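Local coordinates for protein alpha-fucosidase (Bifidobacterium bifidum, PDB 2EAB) that probably hydrolyses terminal alpha-1,2-linked L-fucose from glycans, this chain being the catalytic portion of a longer, calcium-binding glycoside hydrolase of family 95, at residues 91-105 with 455-467. Residues are numbered along the deposited sequence; the frame is centred on the assembly and turned at random.
Sequences NGGNNETKGQNGATL and GRVTAKVYAGAET
Gly99 and Gly102 bring the 91-105 backbone directly onto the last turn of helix 452-463: the CA atoms of Gly102 and Ala463 are 3.8 Å apart. At this tight end Val461 O accepts from Gly102 N at 3.1 Å, with the donor 51° out of the carbonyl plane. A further contact, Gly102 CA-H to Tyr462 O, is nearly straight, 168° at the hydrogen. A water donates to Gly99 O and Tyr462 O and accepts from Leu105 N, tying the start of helix 103-113 to the same end.

Tyr462 CG lies beside its own backbone N (chi1 -66°), which swings the ring outward and partly back toward the helix start, CD1 3.7 Å from Gly99 CA. Its OH accepts from Asn95 N at 3.0 Å and also bonds Thr125 O. Val461 CG1 packs against Asn95 O at 3.5 Å and lies over one face of the Tyr462 ring, toward its rim. Nearby, Thr458 OG1 donates to Asn94 OD1 at 2.7 Å, in the carbonyl plane on a lone pair; Thr458 also bonds Thr493.

The solvent side is looser. There the Glu96 OE2 to Lys460 NZ salt bridge is long, 4.0 Å, and Asn101 runs alongside the bent lysine. Main-chain and hydroxyl bonds, rather than charge pairing, thus join segment 91-105, with its short helix 96-99, in the N-terminal family region to helix 452-463 of the catalytic family region, away from the calcium site.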
ATOM      1  N   ASN A  91       5.740 -26.024  -4.677  1.00  6.50           N
ATOM      2  CA  ASN A  91       4.300 -26.149  -4.490  1.00  6.80           C
ATOM      3  C   ASN A  91       3.787 -25.046  -3.560  1.00  6.63           C
ATOM      4  O   ASN A  91       2.969 -25.292  -2.673  1.00  7.10           O
ATOM      5  CB  ASN A  91       3.963 -27.545  -3.946  1.00  7.32           C
ATOM      6  CG  ASN A  91       2.469 -27.844  -3.942  1.00  7.52           C
ATOM      7  OD1 ASN A  91       1.718 -27.388  -4.809  1.00  8.52           O
ATOM      8  ND2 ASN A  91       2.034 -28.635  -2.964  1.00  8.88           N
ATOM      9  N   GLY A  92       4.296 -23.831  -3.767  1.00  6.41           N
ATOM     10  CA  GLY A  92       3.833 -22.658  -3.025  1.00  5.98           C
ATOM     11  C   GLY A  92       4.102 -22.687  -1.534  1.00  5.98           C
ATOM     12  O   GLY A  92       3.493 -21.916  -0.786  1.00  6.35           O
ATOM     13  N   GLY A  93       5.006 -23.571  -1.110  1.00  5.68           N
ATOM     14  CA  GLY A  93       5.340 -23.729   0.299  1.00  5.85           C
ATOM     15  C   GLY A  93       4.452 -24.689   1.069  1.00  5.90           C
ATOM     16  O   GLY A  93       4.683 -24.933   2.259  1.00  6.13           O
ATOM     17  N   ASN A  94       3.426 -25.236   0.423  1.00  5.71           N
ATOM     18  CA  ASN A  94       2.462 -26.061   1.141  1.00  5.95           C
ATOM     19  C   ASN A  94       3.058 -27.350   1.671  1.00  6.26           C
ATOM     20  O   ASN A  94       3.785 -28.038   0.964  1.00  6.88           O
ATOM     21  CB  ASN A  94       1.260 -26.354   0.258  1.00  6.28           C
ATOM     22  CG  ASN A  94       0.517 -25.097  -0.112  1.00  6.04           C
ATOM     23  OD1 ASN A  94      -0.029 -24.409   0.752  1.00  6.65           O
ATOM     24  ND2 ASN A  94       0.509 -24.774  -1.396  1.00  6.32           N
ATOM     25  N   ASN A  95       2.759 -27.657   2.929  1.00  6.43           N
ATOM     26  CA  ASN A  95       3.263 -28.859   3.568  1.00  7.03           C
ATOM     27  C   ASN A  95       2.116 -29.806   3.904  1.00  7.19           C
ATOM     28  O   ASN A  95       1.369 -29.587   4.861  1.00  7.18           O
ATOM     29  CB  ASN A  95       4.070 -28.504   4.816  1.00  7.41           C
ATOM     30  CG  ASN A  95       4.829 -29.694   5.370  1.00  7.37           C
ATOM     31  OD1 ASN A  95       4.320 -30.817   5.378  1.00  8.60           O
ATOM     32  ND2 ASN A  95       6.043 -29.455   5.853  1.00  8.14           N
ATOM     33  N   GLU A  96       1.984 -30.860   3.104  1.00  7.76           N
ATOM     34  CA  GLU A  96       0.904 -31.825   3.283  1.00  8.76           C
ATOM     35  C   GLU A  96       0.967 -32.559   4.616  1.00  8.63           C
ATOM     36  O   GLU A  96      -0.070 -32.897   5.181  1.00  8.69           O
ATOM     37  CB  GLU A  96       0.882 -32.814   2.122  1.00  9.36           C
ATOM     38  CG  GLU A  96       0.657 -32.135   0.775  1.00 12.85           C
ATOM     39  CD  GLU A  96       0.187 -33.079  -0.306  1.00 17.18           C
ATOM     40  OE1 GLU A  96       0.603 -34.259  -0.309  1.00 19.85           O
ATOM     41  OE2 GLU A  96      -0.599 -32.624  -1.166  1.00 19.29           O
ATOM     42  N   THR A  97       2.175 -32.806   5.114  1.00  8.75           N
ATOM     43  CA  THR A  97       2.338 -33.497   6.390  1.00  9.71           C
ATOM     44  C   THR A  97       1.815 -32.648   7.554  1.00  9.25           C
ATOM     45  O   THR A  97       1.292 -33.178   8.540  1.00 10.16           O
ATOM     46  CB  THR A  97       3.806 -33.909   6.617  1.00  9.93           C
ATOM     47  OG1 THR A  97       4.249 -34.701   5.511  1.00 12.32           O
ATOM     48  CG2 THR A  97       3.956 -34.724   7.893  1.00 12.06           C
ATOM     49  N   LYS A  98       1.951 -31.333   7.428  1.00  8.65           N
ATOM     50  CA  LYS A  98       1.452 -30.405   8.436  1.00  8.41           C
ATOM     51  C   LYS A  98      -0.068 -30.239   8.341  1.00  8.20           C
ATOM     52  O   LYS A  98      -0.772 -30.334   9.346  1.00  8.45           O
ATOM     53  CB  LYS A  98       2.145 -29.046   8.298  1.00  8.26           C
ATOM     54  CG  LYS A  98       3.664 -29.068   8.496  1.00  7.73           C
ATOM     55  CD  LYS A  98       4.057 -29.331   9.941  1.00  8.69           C
ATOM     56  CE  LYS A  98       5.563 -29.407  10.094  1.00  8.81           C
ATOM     57  NZ  LYS A  98       5.934 -29.590  11.522  1.00  8.75           N
ATOM     58  N   GLY A  99      -0.570 -29.995   7.132  1.00  8.12           N
ATOM     59  CA  GLY A  99      -1.986 -29.687   6.946  1.00  8.22           C
ATOM     60  C   GLY A  99      -2.921 -30.876   7.071  1.00  8.31           C
ATOM     61  O   GLY A  99      -4.024 -30.747   7.611  1.00  8.40           O
ATOM     62  N   GLN A 100      -2.494 -32.025   6.544  1.00  8.87           N
ATOM     63  CA  GLN A 100      -3.287 -33.259   6.594  1.00  9.52           C
ATOM     64  C   GLN A 100      -4.701 -33.068   6.030  1.00  9.26           C
ATOM     65  O   GLN A 100      -5.686 -33.551   6.607  1.00  9.11           O
ATOM     66  CB  GLN A 100      -3.342 -33.812   8.027  1.00  9.91           C
ATOM     67  CG  GLN A 100      -1.994 -34.222   8.608  1.00 12.89           C
ATOM     68  CD  GLN A 100      -1.479 -35.527   8.036  1.00 15.92           C
ATOM     69  OE1 GLN A 100      -2.256 -36.395   7.631  1.00 18.79           O
ATOM     70  NE2 GLN A 100      -0.161 -35.676   8.006  1.00 16.47           N
ATOM     71  N   ASN A 101      -4.786 -32.354   4.906  1.00  9.32           N
ATOM     72  CA  ASN A 101      -6.062 -32.070   4.241  1.00  9.70           C
ATOM     73  C   ASN A 101      -7.127 -31.524   5.195  1.00  8.99           C
ATOM     74  O   ASN A 101      -8.298 -31.916   5.147  1.00  9.34           O
ATOM     75  CB  ASN A 101      -6.558 -33.302   3.469  1.00 10.58           C
ATOM     76  CG  ASN A 101      -5.667 -33.645   2.283  1.00 13.30           C
ATOM     77  OD1 ASN A 101      -5.426 -34.820   1.996  1.00 17.42           O
ATOM     78  ND2 ASN A 101      -5.162 -32.620   1.595  1.00 15.23           N
ATOM     79  N   GLY A 102      -6.700 -30.619   6.071  1.00  8.53           N
ATOM     80  CA  GLY A 102      -7.595 -29.968   7.016  1.00  8.45           C
ATOM     81  C   GLY A 102      -7.729 -30.621   8.376  1.00  8.38           C
ATOM     82  O   GLY A 102      -8.316 -30.026   9.276  1.00  8.25           O
ATOM     83  N   ALA A 103      -7.190 -31.830   8.534  1.00  8.43           N
ATOM     84  CA  ALA A 103      -7.382 -32.588   9.775  1.00  8.70           C
ATOM     85  C   ALA A 103      -6.703 -31.947  10.985  1.00  8.49           C
ATOM     86  O   ALA A 103      -7.217 -32.020  12.100  1.00  8.80           O
ATOM     87  CB  ALA A 103      -6.933 -34.033   9.609  1.00  9.28           C
ATOM     88  N   THR A 104      -5.552 -31.319  10.765  1.00  8.03           N
ATOM     89  CA  THR A 104      -4.815 -30.676  11.852  1.00  8.11           C
ATOM     90  C   THR A 104      -5.623 -29.521  12.431  1.00  7.72           C
ATOM     91  O   THR A 104      -5.841 -29.448  13.646  1.00  7.78           O
ATOM     92  CB  THR A 104      -3.427 -30.216  11.373  1.00  8.11           C
ATOM     93  OG1 THR A 104      -2.732 -31.352  10.851  1.00  8.66           O
ATOM     94  CG2 THR A 104      -2.620 -29.604  12.516  1.00  8.54           C
ATOM     95  N   LEU A 105      -6.083 -28.643  11.544  1.00  7.81           N
ATOM     96  CA  LEU A 105      -6.929 -27.520  11.912  1.00  8.15           C
ATOM     97  C   LEU A 105      -8.230 -27.989  12.571  1.00  8.24           C
ATOM     98  O   LEU A 105      -8.639 -27.454  13.601  1.00  8.04           O
ATOM     99  CB  LEU A 105      -7.223 -26.676  10.667  1.00  8.10           C
ATOM    100  CG  LEU A 105      -8.134 -25.459  10.823  1.00  8.59           C
ATOM    101  CD1 LEU A 105      -7.591 -24.486  11.858  1.00  9.93           C
ATOM    102  CD2 LEU A 105      -8.300 -24.771   9.478  1.00  9.17           C
ATOM    103  N   GLY A 455      -3.828 -20.481  -4.044  1.00  5.36           N
ATOM    104  CA  GLY A 455      -4.518 -20.499  -2.760  1.00  6.01           C
ATOM    105  C   GLY A 455      -5.502 -21.641  -2.603  1.00  5.29           C
ATOM    106  O   GLY A 455      -5.794 -22.052  -1.480  1.00  5.60           O
ATOM    107  N   ARG A 456      -6.016 -22.163  -3.715  1.00  5.82           N
ATOM    108  CA  ARG A 456      -6.880 -23.341  -3.666  1.00  6.17           C
ATOM    109  C   ARG A 456      -6.095 -24.578  -3.221  1.00  6.01           C
ATOM    110  O   ARG A 456      -6.648 -25.467  -2.574  1.00  6.42           O
ATOM    111  CB  ARG A 456      -7.567 -23.575  -5.014  1.00  6.27           C
ATOM    112  CG  ARG A 456      -8.734 -22.636  -5.265  1.00  6.79           C
ATOM    113  CD  ARG A 456      -9.199 -22.720  -6.696  1.00  7.48           C
ATOM    114  NE  ARG A 456     -10.384 -21.909  -6.946  1.00  6.41           N
ATOM    115  CZ  ARG A 456     -10.929 -21.742  -8.148  1.00  6.73           C
ATOM    116  NH1 ARG A 456     -10.408 -22.337  -9.215  1.00  7.84           N
ATOM    117  NH2 ARG A 456     -12.012 -20.992  -8.280  1.00  7.54           N
ATOM    118  N   VAL A 457      -4.808 -24.631  -3.564  1.00  6.03           N
ATOM    119  CA  VAL A 457      -3.931 -25.701  -3.092  1.00  6.43           C
ATOM    120  C   VAL A 457      -3.777 -25.595  -1.574  1.00  5.86           C
ATOM    121  O   VAL A 457      -3.942 -26.577  -0.859  1.00  5.97           O
ATOM    122  CB  VAL A 457      -2.540 -25.665  -3.777  1.00  6.42           C
ATOM    123  CG1 VAL A 457      -1.675 -26.826  -3.312  1.00  7.43           C
ATOM    124  CG2 VAL A 457      -2.681 -25.699  -5.293  1.00  7.97           C
ATOM    125  N   THR A 458      -3.490 -24.393  -1.085  1.00  5.77           N
ATOM    126  CA  THR A 458      -3.353 -24.152   0.346  1.00  5.75           C
ATOM    127  C   THR A 458      -4.649 -24.469   1.093  1.00  5.73           C
ATOM    128  O   THR A 458      -4.624 -25.082   2.162  1.00  5.39           O
ATOM    129  CB  THR A 458      -2.921 -22.702   0.593  1.00  5.26           C
ATOM    130  OG1 THR A 458      -1.707 -22.462  -0.128  1.00  6.19           O
ATOM    131  CG2 THR A 458      -2.673 -22.439   2.061  1.00  6.04           C
ATOM    132  N   ALA A 459      -5.783 -24.043   0.537  1.00  5.78           N
ATOM    133  CA  ALA A 459      -7.090 -24.314   1.135  1.00  5.93           C
ATOM    134  C   ALA A 459      -7.353 -25.810   1.269  1.00  6.10           C
ATOM    135  O   ALA A 459      -7.888 -26.266   2.280  1.00  6.05           O
ATOM    136  CB  ALA A 459      -8.196 -23.646   0.340  1.00  6.46           C
ATOM    137  N   LYS A 460      -6.953 -26.577   0.261  1.00  6.39           N
ATOM    138  CA  LYS A 460      -7.105 -28.024   0.317  1.00  7.56           C
ATOM    139  C   LYS A 460      -6.221 -28.638   1.412  1.00  6.84           C
ATOM    140  O   LYS A 460      -6.691 -29.426   2.231  1.00  7.19           O
ATOM    141  CB  LYS A 460      -6.794 -28.648  -1.046  1.00  7.44           C
ATOM    142  CG  LYS A 460      -6.880 -30.168  -1.038  1.00  9.81           C
ATOM    143  CD  LYS A 460      -6.647 -30.784  -2.404  1.00 10.76           C
ATOM    144  CE  LYS A 460      -5.175 -30.882  -2.736  1.00 16.40           C
ATOM    145  NZ  LYS A 460      -4.413 -31.745  -1.778  1.00 19.01           N
ATOM    146  N   VAL A 461      -4.948 -28.261   1.420  1.00  6.62           N
ATOM    147  CA  VAL A 461      -3.978 -28.846   2.345  1.00  7.00           C
ATOM    148  C   VAL A 461      -4.279 -28.524   3.804  1.00  6.75           C
ATOM    149  O   VAL A 461      -4.250 -29.417   4.657  1.00  6.88           O
ATOM    150  CB  VAL A 461      -2.537 -28.418   1.979  1.00  7.25           C
ATOM    151  CG1 VAL A 461      -1.540 -28.821   3.068  1.00  7.43           C
ATOM    152  CG2 VAL A 461      -2.146 -29.013   0.634  1.00  7.80           C
ATOM    153  N   TYR A 462      -4.601 -27.264   4.083  1.00  6.38           N
ATOM    154  CA  TYR A 462      -4.733 -26.822   5.467  1.00  6.46           C
ATOM    155  C   TYR A 462      -6.162 -26.772   5.983  1.00  6.52           C
ATOM    156  O   TYR A 462      -6.370 -26.802   7.193  1.00  6.82           O
ATOM    157  CB  TYR A 462      -4.029 -25.479   5.678  1.00  6.34           C
ATOM    158  CG  TYR A 462      -2.530 -25.583   5.511  1.00  6.03           C
ATOM    159  CD1 TYR A 462      -1.708 -25.970   6.578  1.00  6.01           C
ATOM    160  CD2 TYR A 462      -1.933 -25.321   4.279  1.00  6.78           C
ATOM    161  CE1 TYR A 462      -0.326 -26.076   6.417  1.00  6.26           C
ATOM    162  CE2 TYR A 462      -0.560 -25.426   4.109  1.00  6.15           C
ATOM    163  CZ  TYR A 462       0.234 -25.803   5.181  1.00  5.90           C
ATOM    164  OH  TYR A 462       1.593 -25.895   4.991  1.00  6.19           O
ATOM    165  N   ALA A 463      -7.142 -26.692   5.085  1.00  6.86           N
ATOM    166  CA  ALA A 463      -8.542 -26.591   5.504  1.00  7.34           C
ATOM    167  C   ALA A 463      -9.469 -27.648   4.903  1.00  7.78           C
ATOM    168  O   ALA A 463     -10.658 -27.676   5.220  1.00  8.42           O
ATOM    169  CB  ALA A 463      -9.082 -25.182   5.242  1.00  7.75           C
ATOM    170  N   GLY A 464      -8.940 -28.509   4.042  1.00  7.75           N
ATOM    171  CA  GLY A 464      -9.739 -29.577   3.448  1.00  8.05           C
ATOM    172  C   GLY A 464     -10.735 -29.097   2.410  1.00  7.85           C
ATOM    173  O   GLY A 464     -11.715 -29.791   2.122  1.00  8.61           O
ATOM    174  N   ALA A 465     -10.482 -27.917   1.848  1.00  7.79           N
ATOM    175  CA  ALA A 465     -11.359 -27.336   0.838  1.00  7.75           C
ATOM    176  C   ALA A 465     -10.765 -27.602  -0.540  1.00  7.69           C
ATOM    177  O   ALA A 465      -9.885 -26.865  -0.996  1.00  7.43           O
ATOM    178  CB  ALA A 465     -11.535 -25.842   1.077  1.00  7.96           C
ATOM    179  N   GLU A 466     -11.230 -28.673  -1.184  1.00  8.37           N
ATOM    180  CA  GLU A 466     -10.711 -29.059  -2.492  1.00  9.70           C
ATOM    181  C   GLU A 466     -11.630 -28.607  -3.614  1.00  8.85           C
ATOM    182  O   GLU A 466     -12.798 -28.995  -3.664  1.00  8.81           O
ATOM    183  CB  GLU A 466     -10.467 -30.574  -2.600  1.00 10.15           C
ATOM    184  CG  GLU A 466     -10.061 -30.985  -4.030  1.00 12.27           C
ATOM    185  CD  GLU A 466      -9.444 -32.365  -4.145  1.00 13.11           C
ATOM    186  OE1 GLU A 466      -9.655 -33.207  -3.248  1.00 16.99           O
ATOM    187  OE2 GLU A 466      -8.751 -32.608  -5.158  1.00 17.03           O
ATOM    188  N   THR A 467     -11.090 -27.783  -4.505  1.00  8.71           N
ATOM    189  CA  THR A 467     -11.777 -27.421  -5.734  1.00  9.01           C
ATOM    190  C   THR A 467     -11.475 -28.468  -6.802  1.00  9.75           C
ATOM    191  O   THR A 467     -10.311 -28.728  -7.112  1.00  9.99           O
ATOM    192  CB  THR A 467     -11.337 -26.031  -6.231  1.00  8.74           C
ATOM    193  OG1 THR A 467     -11.665 -25.048  -5.244  1.00  7.75           O
ATOM    194  CG2 THR A 467     -12.032 -25.666  -7.546  1.00  8.75           C
TER
HETATM  195  O   HOH W   1      -0.031 -22.528  -3.123  1.00  6.24           O
HETATM  196  O   HOH W   2      -5.025 -28.547   8.871  1.00  8.30           O
HETATM  197  O   HOH W   3      -9.900 -27.887   8.567  1.00 36.14           O